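Local coordinates for lovastatin nonaketide synthase, polyketide synthase component (Aspergillus terreus, PDB 7CPX), which builds, together with its partner LovC, the dihydromonacolin L chain of the lovastatin pathway from malonyl-CoA as a homodimeric, multidomain iterative polyketide synthase, at residues 1850-1864 with 2142-2156. The protein carries 2 engineered substitutions. Sequence-based numbering, arbitrary orientation.
Sequences FLESAETWFVPESVQ and TRVRSIDAETLFAAD
A single beta bridge, Glu1852 to Arg2143, joins the end of strand 1849-1853 to the end of strand 2139-2143, which opens the ketoreductase region, and the loops that follow run on side by side. Two backbone bonds define it: Arg2143 N to Leu1851 O (2.6 Å) and Ser1853 N to Arg2143 O (3.2 Å). Arg2143, extended with CG anti to its own N (chi1 -176°), lies over one face of the Phe1850 ring; its CD stands 3.8 Å from the ring centroid and its CZ 4.2 Å, evidence for combined CH-pi and cation-pi contact. Arg2145 bends at chi3 (-84°) and donates NH2 to Glu1852 OE2 at 2.9 Å, nearly straight (167°) and within the guanidinium plane, although the carboxylate is met from above its own plane. Glu2150 OE1 lies near its NH1 but well out of the guanidinium plane, a pairing by charge alone that completes a salt-bridge network. Farther on, Ile2147 CD1 sits 3.6 Å from the centroid of the Trp1857 five-membered ring, over its face, a CH-pi contact. Gln1841 hydrogen-bonds Glu1852 OE2, Arg1911 adds a second salt bridge to Glu2150, strand 1828-1832 pairs with strand 2139-2143, and helix 2363-2385 packs against Trp1857 and Ile2147, with Arg2378 bonding to carbonyls of both segments.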
# COMPACT_ATOMS: atom_id res chain seq x y z
N PHE A 1850 -4.65 -19.27 -35.56
CA PHE A 1850 -3.52 -19.56 -36.42
C PHE A 1850 -3.86 -20.75 -37.30
O PHE A 1850 -4.64 -21.62 -36.92
CB PHE A 1850 -2.25 -19.85 -35.62
CG PHE A 1850 -2.43 -20.89 -34.55
CD1 PHE A 1850 -2.59 -22.23 -34.89
CD2 PHE A 1850 -2.44 -20.54 -33.22
CE1 PHE A 1850 -2.75 -23.19 -33.92
CE2 PHE A 1850 -2.60 -21.50 -32.24
CZ PHE A 1850 -2.76 -22.82 -32.59
N LEU A 1851 -3.26 -20.78 -38.48
CA LEU A 1851 -3.39 -21.93 -39.37
C LEU A 1851 -2.52 -23.06 -38.86
O LEU A 1851 -1.34 -22.85 -38.54
CB LEU A 1851 -3.00 -21.55 -40.80
CG LEU A 1851 -3.82 -20.43 -41.44
CD1 LEU A 1851 -3.22 -20.02 -42.77
CD2 LEU A 1851 -5.26 -20.88 -41.62
N GLU A 1852 -3.08 -24.27 -38.79
CA GLU A 1852 -2.33 -25.44 -38.37
C GLU A 1852 -2.70 -26.62 -39.26
O GLU A 1852 -3.74 -26.62 -39.91
CB GLU A 1852 -2.60 -25.78 -36.90
CG GLU A 1852 -4.01 -26.25 -36.60
CD GLU A 1852 -4.17 -26.74 -35.18
OE1 GLU A 1852 -3.23 -26.56 -34.38
OE2 GLU A 1852 -5.24 -27.31 -34.86
N SER A 1853 -1.82 -27.61 -39.28
CA SER A 1853 -2.08 -28.80 -40.08
C SER A 1853 -3.21 -29.61 -39.45
O SER A 1853 -3.16 -29.96 -38.27
CB SER A 1853 -0.82 -29.65 -40.19
OG SER A 1853 -1.06 -30.81 -40.97
N ALA A 1854 -4.23 -29.91 -40.25
CA ALA A 1854 -5.39 -30.66 -39.81
C ALA A 1854 -5.38 -32.10 -40.32
O ALA A 1854 -6.42 -32.77 -40.28
CB ALA A 1854 -6.68 -29.96 -40.25
N GLU A 1855 -4.23 -32.57 -40.80
CA GLU A 1855 -4.15 -33.92 -41.35
C GLU A 1855 -4.61 -34.94 -40.32
O GLU A 1855 -4.06 -35.01 -39.21
CB GLU A 1855 -2.72 -34.21 -41.79
CG GLU A 1855 -2.25 -33.35 -42.95
CD GLU A 1855 -0.79 -33.58 -43.28
OE1 GLU A 1855 -0.10 -34.29 -42.51
OE2 GLU A 1855 -0.32 -33.06 -44.32
N THR A 1856 -5.61 -35.74 -40.68
CA THR A 1856 -6.07 -36.83 -39.83
C THR A 1856 -5.14 -38.03 -39.88
O THR A 1856 -5.26 -38.92 -39.03
CB THR A 1856 -7.49 -37.25 -40.25
OG1 THR A 1856 -8.36 -36.11 -40.19
CG2 THR A 1856 -8.02 -38.35 -39.34
N TRP A 1857 -4.22 -38.07 -40.84
CA TRP A 1857 -3.23 -39.13 -40.95
C TRP A 1857 -3.90 -40.50 -41.07
O TRP A 1857 -3.53 -41.46 -40.39
CB TRP A 1857 -2.25 -39.08 -39.78
CG TRP A 1857 -1.39 -37.86 -39.81
CD1 TRP A 1857 -0.46 -37.54 -40.75
CD2 TRP A 1857 -1.37 -36.80 -38.85
NE1 TRP A 1857 0.13 -36.34 -40.45
CE2 TRP A 1857 -0.40 -35.87 -39.28
CE3 TRP A 1857 -2.07 -36.54 -37.67
CZ2 TRP A 1857 -0.12 -34.70 -38.58
CZ3 TRP A 1857 -1.79 -35.38 -36.97
CH2 TRP A 1857 -0.83 -34.48 -37.43
N PHE A 1858 -4.90 -40.58 -41.94
CA PHE A 1858 -5.45 -41.84 -42.42
C PHE A 1858 -6.00 -42.70 -41.28
O PHE A 1858 -5.51 -43.79 -40.99
CB PHE A 1858 -4.39 -42.61 -43.22
CG PHE A 1858 -3.58 -41.74 -44.14
CD1 PHE A 1858 -4.12 -41.27 -45.32
CD2 PHE A 1858 -2.28 -41.40 -43.81
CE1 PHE A 1858 -3.37 -40.48 -46.17
CE2 PHE A 1858 -1.53 -40.60 -44.65
CZ PHE A 1858 -2.07 -40.14 -45.83
N VAL A 1859 -7.03 -42.17 -40.62
CA VAL A 1859 -7.80 -42.97 -39.67
C VAL A 1859 -8.81 -43.78 -40.48
O VAL A 1859 -9.62 -43.20 -41.22
CB VAL A 1859 -8.50 -42.08 -38.63
CG1 VAL A 1859 -9.38 -42.92 -37.72
CG2 VAL A 1859 -7.48 -41.31 -37.82
N PRO A 1860 -8.81 -45.11 -40.37
CA PRO A 1860 -9.63 -45.93 -41.27
C PRO A 1860 -11.10 -46.02 -40.89
O PRO A 1860 -11.84 -46.76 -41.54
CB PRO A 1860 -8.97 -47.31 -41.15
CG PRO A 1860 -8.46 -47.35 -39.76
CD PRO A 1860 -8.03 -45.94 -39.43
N GLU A 1861 -11.56 -45.28 -39.88
CA GLU A 1861 -12.95 -45.38 -39.43
C GLU A 1861 -13.81 -44.46 -40.30
O GLU A 1861 -13.89 -43.26 -40.06
CB GLU A 1861 -13.06 -45.01 -37.96
CG GLU A 1861 -14.49 -44.85 -37.47
CD GLU A 1861 -15.37 -46.01 -37.87
OE1 GLU A 1861 -14.88 -47.16 -37.86
OE2 GLU A 1861 -16.55 -45.78 -38.21
N SER A 1862 -14.45 -45.04 -41.31
CA SER A 1862 -15.39 -44.32 -42.16
C SER A 1862 -16.59 -45.21 -42.48
O SER A 1862 -17.22 -45.07 -43.53
CB SER A 1862 -14.72 -43.83 -43.44
OG SER A 1862 -15.65 -43.16 -44.27
N VAL A 1863 -16.91 -46.14 -41.59
CA VAL A 1863 -18.03 -47.06 -41.76
C VAL A 1863 -19.16 -46.75 -40.78
O VAL A 1863 -20.31 -46.57 -41.19
CB VAL A 1863 -17.58 -48.54 -41.62
CG1 VAL A 1863 -16.71 -48.93 -42.80
CG2 VAL A 1863 -16.84 -48.78 -40.31
N GLN A 1864 -18.85 -46.67 -39.49
CA GLN A 1864 -19.83 -46.15 -38.54
C GLN A 1864 -20.06 -44.67 -38.77
O GLN A 1864 -21.19 -44.18 -38.68
CB GLN A 1864 -19.38 -46.42 -37.10
CG GLN A 1864 -19.15 -47.89 -36.80
CD GLN A 1864 -18.86 -48.15 -35.33
OE1 GLN A 1864 -17.86 -48.78 -34.98
NE2 GLN A 1864 -19.75 -47.67 -34.46
N THR A 2142 1.99 -22.88 -42.30
CA THR A 2142 0.98 -23.44 -41.42
C THR A 2142 1.65 -24.00 -40.17
O THR A 2142 2.70 -24.64 -40.25
CB THR A 2142 0.19 -24.54 -42.14
OG1 THR A 2142 -0.43 -24.00 -43.31
CG2 THR A 2142 -0.86 -25.12 -41.23
N ARG A 2143 1.04 -23.73 -39.02
CA ARG A 2143 1.59 -24.18 -37.74
C ARG A 2143 1.44 -25.69 -37.63
O ARG A 2143 0.34 -26.20 -37.44
CB ARG A 2143 0.88 -23.47 -36.59
CG ARG A 2143 1.44 -23.79 -35.22
CD ARG A 2143 1.00 -22.75 -34.20
NE ARG A 2143 1.36 -23.11 -32.84
CZ ARG A 2143 1.18 -22.33 -31.79
NH1 ARG A 2143 0.65 -21.12 -31.90
NH2 ARG A 2143 1.54 -22.76 -30.58
N VAL A 2144 2.56 -26.40 -37.74
CA VAL A 2144 2.55 -27.86 -37.78
C VAL A 2144 1.78 -28.40 -36.58
O VAL A 2144 1.75 -27.79 -35.51
CB VAL A 2144 3.98 -28.42 -37.81
CG1 VAL A 2144 3.95 -29.93 -37.85
CG2 VAL A 2144 4.74 -27.88 -39.00
N ARG A 2145 1.14 -29.55 -36.77
CA ARG A 2145 0.39 -30.23 -35.73
C ARG A 2145 1.11 -31.51 -35.33
O ARG A 2145 1.74 -32.18 -36.16
CB ARG A 2145 -1.04 -30.56 -36.19
CG ARG A 2145 -1.82 -31.45 -35.23
CD ARG A 2145 -3.19 -31.81 -35.79
NE ARG A 2145 -4.19 -30.78 -35.53
CZ ARG A 2145 -5.49 -30.93 -35.72
NH1 ARG A 2145 -5.99 -32.07 -36.16
NH2 ARG A 2145 -6.31 -29.92 -35.44
N SER A 2146 1.01 -31.85 -34.04
CA SER A 2146 1.62 -33.08 -33.56
C SER A 2146 0.98 -34.29 -34.22
O SER A 2146 -0.22 -34.30 -34.52
CB SER A 2146 1.49 -33.17 -32.04
OG SER A 2146 2.13 -34.33 -31.55
N ILE A 2147 1.79 -35.32 -34.44
CA ILE A 2147 1.30 -36.52 -35.10
C ILE A 2147 0.16 -37.14 -34.30
O ILE A 2147 -0.80 -37.66 -34.88
CB ILE A 2147 2.46 -37.52 -35.30
CG1 ILE A 2147 2.04 -38.64 -36.25
CG2 ILE A 2147 2.88 -38.11 -33.97
CD1 ILE A 2147 1.91 -38.20 -37.69
N ASP A 2148 0.25 -37.10 -32.97
CA ASP A 2148 -0.75 -37.67 -32.09
C ASP A 2148 -1.68 -36.62 -31.51
O ASP A 2148 -2.30 -36.85 -30.46
CB ASP A 2148 -0.08 -38.46 -30.97
CG ASP A 2148 0.85 -37.60 -30.13
OD1 ASP A 2148 1.00 -36.40 -30.44
OD2 ASP A 2148 1.42 -38.12 -29.14
N ALA A 2149 -1.79 -35.46 -32.15
CA ALA A 2149 -2.74 -34.45 -31.69
C ALA A 2149 -4.18 -34.91 -31.89
O ALA A 2149 -5.07 -34.55 -31.10
CB ALA A 2149 -2.51 -33.13 -32.42
N GLU A 2150 -4.43 -35.71 -32.92
CA GLU A 2150 -5.76 -36.19 -33.26
C GLU A 2150 -5.85 -37.69 -33.04
O GLU A 2150 -4.85 -38.38 -32.85
CB GLU A 2150 -6.09 -35.84 -34.72
CG GLU A 2150 -7.56 -35.61 -34.99
CD GLU A 2150 -8.08 -34.34 -34.35
OE1 GLU A 2150 -7.28 -33.63 -33.71
OE2 GLU A 2150 -9.29 -34.05 -34.49
N THR A 2151 -7.09 -38.19 -33.05
CA THR A 2151 -7.31 -39.63 -32.93
C THR A 2151 -6.59 -40.36 -34.06
O THR A 2151 -6.64 -39.94 -35.22
CB THR A 2151 -8.80 -39.94 -32.96
OG1 THR A 2151 -9.43 -39.40 -31.79
CG2 THR A 2151 -9.03 -41.44 -33.01
N LEU A 2152 -5.92 -41.46 -33.71
CA LEU A 2152 -5.13 -42.22 -34.66
C LEU A 2152 -5.60 -43.66 -34.83
O LEU A 2152 -5.07 -44.36 -35.71
CB LEU A 2152 -3.66 -42.25 -34.23
CG LEU A 2152 -2.92 -40.91 -34.29
CD1 LEU A 2152 -1.61 -41.03 -33.55
CD2 LEU A 2152 -2.68 -40.50 -35.73
N PHE A 2153 -6.56 -44.12 -34.04
CA PHE A 2153 -6.92 -45.53 -34.00
C PHE A 2153 -8.43 -45.68 -34.01
O PHE A 2153 -9.17 -44.79 -33.57
CB PHE A 2153 -6.33 -46.20 -32.76
CG PHE A 2153 -4.84 -46.06 -32.66
CD1 PHE A 2153 -4.00 -46.85 -33.43
CD2 PHE A 2153 -4.27 -45.14 -31.80
CE1 PHE A 2153 -2.63 -46.72 -33.34
CE2 PHE A 2153 -2.91 -45.01 -31.71
CZ PHE A 2153 -2.08 -45.80 -32.47
N ALA A 2154 -8.89 -46.82 -34.51
CA ALA A 2154 -10.31 -47.12 -34.61
C ALA A 2154 -10.80 -47.84 -33.36
O ALA A 2154 -10.09 -48.65 -32.77
CB ALA A 2154 -10.59 -47.98 -35.85
N ALA A 2155 -12.03 -47.52 -32.97
CA ALA A 2155 -12.62 -48.12 -31.78
C ALA A 2155 -13.10 -49.55 -32.01
O ALA A 2155 -13.34 -50.27 -31.04
CB ALA A 2155 -13.80 -47.27 -31.29
N ASP A 2156 -13.25 -49.97 -33.27
CA ASP A 2156 -13.78 -51.28 -33.61
C ASP A 2156 -12.69 -52.27 -33.99
O ASP A 2156 -12.92 -53.17 -34.80
CB ASP A 2156 -14.80 -51.16 -34.74
CG ASP A 2156 -14.20 -50.57 -36.00
OD1 ASP A 2156 -13.01 -50.20 -35.98
OD2 ASP A 2156 -14.92 -50.48 -37.02